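RsbT co-antagonist protein RsbRA (Bacillus subtilis, PDB 2BNL) regulates the general stress factor sigma-B as a stressosome component that stimulates RsbT kinase activity toward RsbS in vitro, its N-terminal domain having a globin-like helical fold. Local coordinates at residues D24-L29 / Q40-I45. Numbering follows the deposited sequence.
Sequences DTLKEL and QVYENI
With chi1 at -69° in Leu-26 and -61° in Tyr-42, CG lies anti to the carbonyl carbon and beside the backbone N in both, and both side chains leave their backbones facing the partner helix, where leucine and ring meet. Leu-26 CB packs obliquely on the ring 3.9 Å from Tyr-42 CD1, while its branch CD1 reaches further, to 3.4 Å from the carbonyl oxygen Tyr-42 O and 3.9 Å from Ile-45 CG2. A forked leucine suits this place because one methyl can fit between the tyrosine backbone and the branched isoleucine one turn on. Lys-27 crosses the other half of the ring obliquely, touching it with CG, 3.8 Å from Tyr-42 CD2; its long chain thus lays apolar carbon on the ring, then bends at the third torsion and carries the ammonium group away, toward a long, weak ion pair with Asp-39. The broad tyrosine ring serves both neighbours, and its hydroxyl accepts the N-H of Leu-37. No hydrogen bond joins the two segments; van der Waals contact does the work. The axes stand 9.2 Å apart at closest approach, their directions 131° apart. Helices 15-30 and 39-54 pack here within the globin-related N-terminal domain; Leu-26 also touches Phe-91 of helix 81-100, and Ile-45 meets Arg-73 of helix 64-76.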
loop_
_atom_site.group_PDB
_atom_site.type_symbol
_atom_site.label_atom_id
_atom_site.label_comp_id
_atom_site.label_asym_id
_atom_site.label_seq_id
_atom_site.Cartn_x
_atom_site.Cartn_y
_atom_site.Cartn_z
ATOM N N ASP A 24 13.112 11.448 -9.353
ATOM C CA ASP A 24 13.018 12.657 -8.539
ATOM C C ASP A 24 12.277 12.458 -7.267
ATOM O O ASP A 24 12.631 13.034 -6.243
ATOM C CB ASP A 24 12.390 13.831 -9.328
ATOM C CG ASP A 24 13.283 14.324 -10.462
ATOM O OD1 ASP A 24 14.511 13.974 -10.554
ATOM O OD2 ASP A 24 12.723 15.006 -11.334
ATOM N N THR A 25 11.231 11.640 -7.283
ATOM C CA THR A 25 10.489 11.307 -6.041
ATOM C C THR A 25 11.396 10.584 -5.069
ATOM O O THR A 25 11.435 10.954 -3.927
ATOM C CB THR A 25 9.274 10.438 -6.426
ATOM O OG1 THR A 25 8.447 11.173 -7.311
ATOM C CG2 THR A 25 8.497 9.953 -5.228
ATOM N N LEU A 26 12.178 9.584 -5.539
ATOM C CA LEU A 26 13.111 8.853 -4.686
ATOM C C LEU A 26 14.129 9.763 -4.074
ATOM O O LEU A 26 14.404 9.702 -2.893
ATOM C CB LEU A 26 13.819 7.729 -5.445
ATOM C CG LEU A 26 12.923 6.563 -5.852
ATOM C CD1 LEU A 26 13.592 5.684 -6.789
ATOM C CD2 LEU A 26 12.439 5.698 -4.628
ATOM N N LYS A 27 14.655 10.642 -4.890
ATOM C CA LYS A 27 15.652 11.550 -4.429
ATOM C C LYS A 27 15.106 12.468 -3.353
ATOM O O LYS A 27 15.737 12.692 -2.323
ATOM C CB LYS A 27 16.185 12.314 -5.617
ATOM C CG LYS A 27 17.092 11.478 -6.520
ATOM C CD LYS A 27 17.458 12.272 -7.820
ATOM C CE LYS A 27 18.088 13.545 -7.491
ATOM N NZ LYS A 27 18.813 14.190 -8.646
ATOM N N GLU A 28 13.909 12.999 -3.593
ATOM C CA GLU A 28 13.231 13.891 -2.616
ATOM C C GLU A 28 13.042 13.175 -1.311
ATOM O O GLU A 28 13.312 13.693 -0.248
ATOM C CB GLU A 28 11.871 14.331 -3.202
ATOM C CG GLU A 28 11.049 15.225 -2.369
ATOM C CD GLU A 28 9.626 15.470 -2.969
ATOM O OE1 GLU A 28 9.405 15.368 -4.229
ATOM O OE2 GLU A 28 8.718 15.663 -2.150
ATOM N N LEU A 29 12.589 11.945 -1.394
ATOM C CA LEU A 29 12.381 11.188 -0.194
ATOM C C LEU A 29 13.662 10.836 0.526
ATOM O O LEU A 29 13.678 10.817 1.804
ATOM C CB LEU A 29 11.554 9.923 -0.480
ATOM C CG LEU A 29 10.119 10.129 -0.892
ATOM C CD1 LEU A 29 9.539 8.794 -1.425
ATOM C CD2 LEU A 29 9.333 10.653 0.250
ATOM N N GLN A 40 22.176 7.567 -10.035
ATOM C CA GLN A 40 22.084 6.339 -10.766
ATOM C C GLN A 40 21.406 5.194 -10.002
ATOM O O GLN A 40 20.720 4.440 -10.618
ATOM C CB GLN A 40 23.439 5.892 -11.292
ATOM C CG GLN A 40 23.297 4.818 -12.312
ATOM C CD GLN A 40 22.716 5.366 -13.627
ATOM O OE1 GLN A 40 23.285 6.261 -14.176
ATOM N NE2 GLN A 40 21.573 4.808 -14.115
ATOM N N VAL A 41 21.630 5.055 -8.684
ATOM C CA VAL A 41 20.996 4.019 -7.911
ATOM C C VAL A 41 19.493 4.246 -7.962
ATOM O O VAL A 41 18.722 3.325 -8.234
ATOM C CB VAL A 41 21.524 3.947 -6.466
ATOM C CG1 VAL A 41 20.677 3.184 -5.627
ATOM C CG2 VAL A 41 22.897 3.283 -6.493
ATOM N N TYR A 42 19.075 5.487 -7.782
ATOM C CA TYR A 42 17.595 5.740 -7.771
ATOM C C TYR A 42 17.001 5.615 -9.142
ATOM O O TYR A 42 15.862 5.024 -9.295
ATOM C CB TYR A 42 17.302 7.096 -7.096
ATOM C CG TYR A 42 17.751 7.212 -5.652
ATOM C CD1 TYR A 42 17.323 6.320 -4.687
ATOM C CD2 TYR A 42 18.599 8.223 -5.225
ATOM C CE1 TYR A 42 17.689 6.400 -3.340
ATOM C CE2 TYR A 42 18.971 8.284 -3.876
ATOM C CZ TYR A 42 18.517 7.370 -2.958
ATOM O OH TYR A 42 18.935 7.445 -1.652
ATOM N N GLU A 43 17.733 6.087 -10.166
ATOM C CA GLU A 43 17.297 5.860 -11.535
ATOM C C GLU A 43 17.102 4.356 -11.875
ATOM O O GLU A 43 16.152 3.974 -12.492
ATOM C CB GLU A 43 18.234 6.565 -12.526
ATOM C CG GLU A 43 17.836 6.374 -13.964
ATOM C CD GLU A 43 18.853 6.920 -14.978
ATOM O OE1 GLU A 43 19.309 8.050 -14.744
ATOM O OE2 GLU A 43 19.257 6.166 -15.934
ATOM N N ASN A 44 18.026 3.552 -11.437
ATOM C CA ASN A 44 18.006 2.136 -11.688
ATOM C C ASN A 44 16.824 1.457 -10.992
ATOM O O ASN A 44 16.247 0.529 -11.501
ATOM C CB ASN A 44 19.318 1.485 -11.278
ATOM C CG ASN A 44 20.437 1.725 -12.233
ATOM O OD1 ASN A 44 20.334 2.436 -13.220
ATOM N ND2 ASN A 44 21.573 1.200 -11.875
ATOM N N ILE A 45 16.514 1.910 -9.800
ATOM C CA ILE A 45 15.262 1.493 -9.145
ATOM C C ILE A 45 13.988 1.851 -9.907
ATOM O O ILE A 45 13.128 0.981 -10.086
ATOM C CB ILE A 45 15.138 2.076 -7.698
ATOM C CG1 ILE A 45 16.201 1.465 -6.801
ATOM C CG2 ILE A 45 13.730 1.850 -7.176
ATOM C CD1 ILE A 45 16.458 2.248 -5.590
#